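Side-chain contacts in magnetosome protein MamA (PDB 3AS8), which is a magnetosome-associated tetratricopeptide-repeat protein that probably recognises copies of itself to promote assembly of a larger protein complex: residues 78-81 with 82-86; 12-15 with 16-20. All blocks are in the same frame, centred on the assembly; numbering follows the deposited sequence.

Contact 1: 78-81 with 82-86; sequences VATV and LGLTY
V81 and T85, together with T80 and L84, make a contact between successive turns of one alpha-helix, 76-88, near the middle of this all-helical repeat protein. Each pair is four residues apart, and within each the two side chains run alongside one another in the same direction. The more polar meeting is at V81, whose carbonyl oxygen is gripped twice by the same residue. T85 N donates a 2.8 Å hydrogen bond to V81 O, and T85 OG1 donates a second bond of 2.9 Å to V81 O from above the carbonyl plane, 40° out of it rather than on a lone pair. The hydroxyl can turn back onto the helix because OG1 stands anti to the carbonyl carbon of T85 (chi1 -61°), and this second bond fixes the rotation of the side chain and satisfies a buried hydroxyl. The V81 side chain itself adopts two conformations, so its own touch on T85 is doubtful.

Alongside, at T80 and L84, the touch is apolar. T80 CG2 meets L84 CD1 at 3.8 Å, methyl against methyl, while T80 OG1 turns back to bond I76 O, one turn earlier. L84 CG passes 3.2 Å from T80 O, the acceptor of the L84 N hydrogen bond. G83, which has no side chain, donates from its backbone N a 2.8 Å hydrogen bond to A79 O. Further on, L82 CD1 lies over one face of the Y86 ring, offset toward its rim, and Y86 OH bonds E66.

The helix is wedged among its neighbours: A79, T80, L82 and Y86 pack on helix 92-105, V78, V81 and T85 on helix 58-71, L84 and T80 reach helix 110-122, and V81 also touches helix 42-54.

Contact 2: 12-15 with 16-20; sequences RDKG and ISHAK
R12 leaves the helix with CG anti to its amide nitrogen (chi1 -179°) and stays extended as far as NE, whereas I16 carries CG1 beside its own N (chi1 -70°), a combination that lays the I16 CD1 methyl across the arginine chain. CD1 is 3.6 Å from R12 CG and sits over one face of the guanidinium, offset toward its rim, again 3.6 Å from R12 NH1. The charge itself is met elsewhere, as R12 NE forms a salt bridge with D41.

At K14 and H18, the histidine ring lies against the preceding turn, meeting K14 O and G15 CA obliquely, with CD2 3.3 Å from K14 O, the same carbonyl that accepts a 2.9 Å bond from H18 N. The lysine chain crosses the histidine side chain at an angle, K14 CG lying 4.1 Å from H18 NE2, while H18 ND1 is hydrogen-bonded to R23. S17 CB also lies close to D13 O, at 3.2 Å.

G15 presents bare backbone between these two pairs, its O bonded to A19 N at 2.9 Å. H18 and A19 pack on helix 24-31, consistent with the helix pairing of tetratricopeptide-repeat proteins.

In the fold
From the N terminus the chain first makes contact 2, in the C-terminal half of helix 5-20, and only later contact 1, in helix 76-88. Both lie within single helices and close no loop; they follow in series, neither nesting nor crossing. Their centres are 20 Å apart and their nearest atoms about 10 Å, so they do not touch. Helix 42-54 links them, since it receives R12, A19 and K20 of contact 2 and V81 of contact 1. Contact 2 thus belongs to the N-terminal part of the helical array, partly open to solvent, whereas the buried contact 1 ties helices 58-71, 92-105 and 110-122 together at its middle.

Contact 1: 78-81 with 82-86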
loop_
_atom_site.group_PDB
_atom_site.type_symbol
_atom_site.label_atom_id
_atom_site.label_comp_id
_atom_site.label_asym_id
_atom_site.label_seq_id
_atom_site.Cartn_x
_atom_site.Cartn_y
_atom_site.Cartn_z
ATOM N N VAL A 78 6.426 6.731 -4.184
ATOM C CA VAL A 78 7.302 5.599 -3.893
ATOM C C VAL A 78 6.955 4.952 -2.536
ATOM O O VAL A 78 6.844 3.743 -2.391
ATOM C CB VAL A 78 8.780 5.982 -3.815
ATOM C CG1 VAL A 78 9.658 4.674 -3.565
ATOM C CG2 VAL A 78 9.287 6.713 -5.091
ATOM N N ALA A 79 6.798 5.790 -1.539
ATOM C CA ALA A 79 6.508 5.314 -0.219
ATOM C C ALA A 79 5.199 4.514 -0.159
ATOM O O ALA A 79 5.126 3.488 0.557
ATOM C CB ALA A 79 6.513 6.559 0.784
ATOM N N THR A 80 4.193 4.964 -0.925
ATOM C CA THR A 80 2.869 4.329 -1.002
ATOM C C THR A 80 2.983 2.945 -1.606
ATOM O O THR A 80 2.560 1.927 -0.980
ATOM C CB THR A 80 1.864 5.189 -1.783
ATOM O OG1 THR A 80 1.833 6.489 -1.216
ATOM C CG2 THR A 80 0.430 4.601 -1.752
ATOM N N VAL A 81 3.625 2.844 -2.778
ATOM C CA VAL A 81 3.820 1.538 -3.441
ATOM C C VAL A 81 4.581 0.589 -2.546
ATOM O O VAL A 81 4.197 -0.552 -2.287
ATOM C CB VAL A 81 4.700 1.637 -4.725
ATOM C CG1 VAL A 81 4.734 0.238 -5.411
ATOM C CG2 VAL A 81 4.184 2.725 -5.664
ATOM N N LEU A 82 5.727 1.070 -2.080
ATOM C CA LEU A 82 6.590 0.205 -1.354
ATOM C C LEU A 82 5.939 -0.222 -0.026
ATOM O O LEU A 82 5.953 -1.393 0.301
ATOM C CB LEU A 82 7.915 0.845 -1.091
ATOM C CG LEU A 82 8.996 0.101 -0.345
ATOM C CD1 LEU A 82 9.236 -1.306 -1.041
ATOM C CD2 LEU A 82 10.329 1.027 -0.208
ATOM N N GLY A 83 5.347 0.723 0.703
ATOM C CA GLY A 83 4.671 0.409 1.971
ATOM C C GLY A 83 3.555 -0.572 1.745
ATOM O O GLY A 83 3.435 -1.557 2.461
ATOM N N LEU A 84 2.705 -0.330 0.758
ATOM C CA LEU A 84 1.658 -1.307 0.462
ATOM C C LEU A 84 2.172 -2.692 0.058
ATOM O O LEU A 84 1.552 -3.739 0.393
ATOM C CB LEU A 84 0.653 -0.756 -0.613
ATOM C CG LEU A 84 -0.149 0.454 -0.091
ATOM C CD1 LEU A 84 -1.009 1.113 -1.217
ATOM C CD2 LEU A 84 -1.001 -0.004 1.169
ATOM N N THR A 85 3.259 -2.692 -0.717
ATOM C CA THR A 85 3.835 -3.939 -1.171
ATOM C C THR A 85 4.385 -4.727 0.015
ATOM O O THR A 85 4.145 -5.925 0.089
ATOM C CB THR A 85 4.883 -3.793 -2.279
ATOM O OG1 THR A 85 4.266 -3.187 -3.421
ATOM C CG2 THR A 85 5.356 -5.176 -2.729
ATOM N N TYR A 86 5.067 -4.065 0.934
ATOM C CA TYR A 86 5.521 -4.733 2.155
ATOM C C TYR A 86 4.418 -5.435 2.944
ATOM O O TYR A 86 4.574 -6.625 3.398
ATOM C CB TYR A 86 6.268 -3.760 3.010
ATOM C CG TYR A 86 7.672 -3.401 2.556
ATOM C CD1 TYR A 86 8.552 -4.339 1.971
ATOM C CD2 TYR A 86 8.196 -2.182 2.914
ATOM C CE1 TYR A 86 9.912 -3.965 1.664
ATOM C CE2 TYR A 86 9.493 -1.818 2.638
ATOM C CZ TYR A 86 10.353 -2.706 2.034
ATOM O OH TYR A 86 11.649 -2.244 1.769
#

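Contact 2: 12-15 with 16-20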
loop_
_atom_site.group_PDB
_atom_site.type_symbol
_atom_site.label_atom_id
_atom_site.label_comp_id
_atom_site.label_asym_id
_atom_site.label_seq_id
_atom_site.Cartn_x
_atom_site.Cartn_y
_atom_site.Cartn_z
ATOM N N ARG A 12 12.939 5.738 -21.963
ATOM C CA ARG A 12 12.378 6.351 -20.738
ATOM C C ARG A 12 10.986 6.811 -20.955
ATOM O O ARG A 12 10.107 6.427 -20.228
ATOM C CB ARG A 12 13.246 7.489 -20.258
ATOM C CG ARG A 12 12.757 8.185 -18.972
ATOM C CD ARG A 12 13.690 9.417 -18.664
ATOM N NE ARG A 12 13.534 9.810 -17.274
ATOM C CZ ARG A 12 12.474 10.467 -16.802
ATOM N NH1 ARG A 12 11.478 10.840 -17.621
ATOM N NH2 ARG A 12 12.414 10.775 -15.512
ATOM N N ASP A 13 10.775 7.633 -21.967
ATOM C CA ASP A 13 9.483 8.191 -22.238
ATOM C C ASP A 13 8.479 7.092 -22.569
ATOM O O ASP A 13 7.333 7.121 -22.073
ATOM C CB ASP A 13 9.483 9.136 -23.487
ATOM C CG ASP A 13 10.222 10.485 -23.256
ATOM O OD1 ASP A 13 10.698 10.743 -22.109
ATOM O OD2 ASP A 13 10.326 11.266 -24.284
ATOM N N LYS A 14 8.869 6.174 -23.472
ATOM C CA LYS A 14 7.978 5.108 -23.872
ATOM C C LYS A 14 7.637 4.169 -22.641
ATOM O O LYS A 14 6.469 3.710 -22.470
ATOM C CB LYS A 14 8.558 4.333 -25.060
ATOM C CG LYS A 14 7.547 3.756 -26.012
ATOM C CD LYS A 14 8.225 3.270 -27.320
ATOM C CE LYS A 14 7.257 3.122 -28.501
ATOM N NZ LYS A 14 5.842 2.690 -28.181
ATOM N N GLY A 15 8.651 3.863 -21.835
ATOM C CA GLY A 15 8.476 2.957 -20.702
ATOM C C GLY A 15 7.550 3.482 -19.614
ATOM O O GLY A 15 6.634 2.802 -19.118
ATOM N N ILE A 16 7.804 4.717 -19.238
ATOM C CA ILE A 16 6.983 5.383 -18.245
ATOM C C ILE A 16 5.568 5.559 -18.756
ATOM O O ILE A 16 4.569 5.457 -18.014
ATOM C CB ILE A 16 7.609 6.717 -17.872
ATOM C CG1 ILE A 16 8.900 6.443 -17.083
ATOM C CG2 ILE A 16 6.602 7.565 -17.104
ATOM C CD1 ILE A 16 9.788 7.748 -16.923
ATOM N N SER A 17 5.445 5.832 -20.034
ATOM C CA SER A 17 4.109 5.912 -20.588
ATOM C C SER A 17 3.378 4.538 -20.426
ATOM O O SER A 17 2.232 4.444 -19.914
ATOM C CB SER A 17 4.208 6.395 -22.030
ATOM O OG SER A 17 2.941 6.486 -22.579
ATOM N N HIS A 18 4.064 3.465 -20.804
ATOM C CA HIS A 18 3.421 2.159 -20.733
ATOM C C HIS A 18 2.975 1.910 -19.247
ATOM O O HIS A 18 1.847 1.516 -18.958
ATOM C CB HIS A 18 4.369 1.058 -21.155
ATOM C CG HIS A 18 4.596 0.927 -22.631
ATOM N ND1 HIS A 18 3.588 0.982 -23.558
ATOM C CD2 HIS A 18 5.728 0.630 -23.325
ATOM C CE1 HIS A 18 4.087 0.771 -24.761
ATOM N NE2 HIS A 18 5.386 0.565 -24.646
ATOM N N ALA A 19 3.886 2.149 -18.315
ATOM C CA ALA A 19 3.633 1.828 -16.905
ATOM C C ALA A 19 2.428 2.640 -16.333
ATOM O O ALA A 19 1.579 2.137 -15.583
ATOM C CB ALA A 19 4.923 2.044 -16.081
ATOM N N LYS A 20 2.371 3.903 -16.681
ATOM C CA LYS A 20 1.246 4.754 -16.275
ATOM C C LYS A 20 -0.090 4.332 -16.908
ATOM O O LYS A 20 -1.150 4.566 -16.340
ATOM C CB LYS A 20 1.579 6.180 -16.625
ATOM C CG LYS A 20 2.477 6.844 -15.556
ATOM C CD LYS A 20 2.685 8.279 -15.901
ATOM C CE LYS A 20 3.902 8.827 -15.213
ATOM N NZ LYS A 20 4.220 10.168 -15.796
#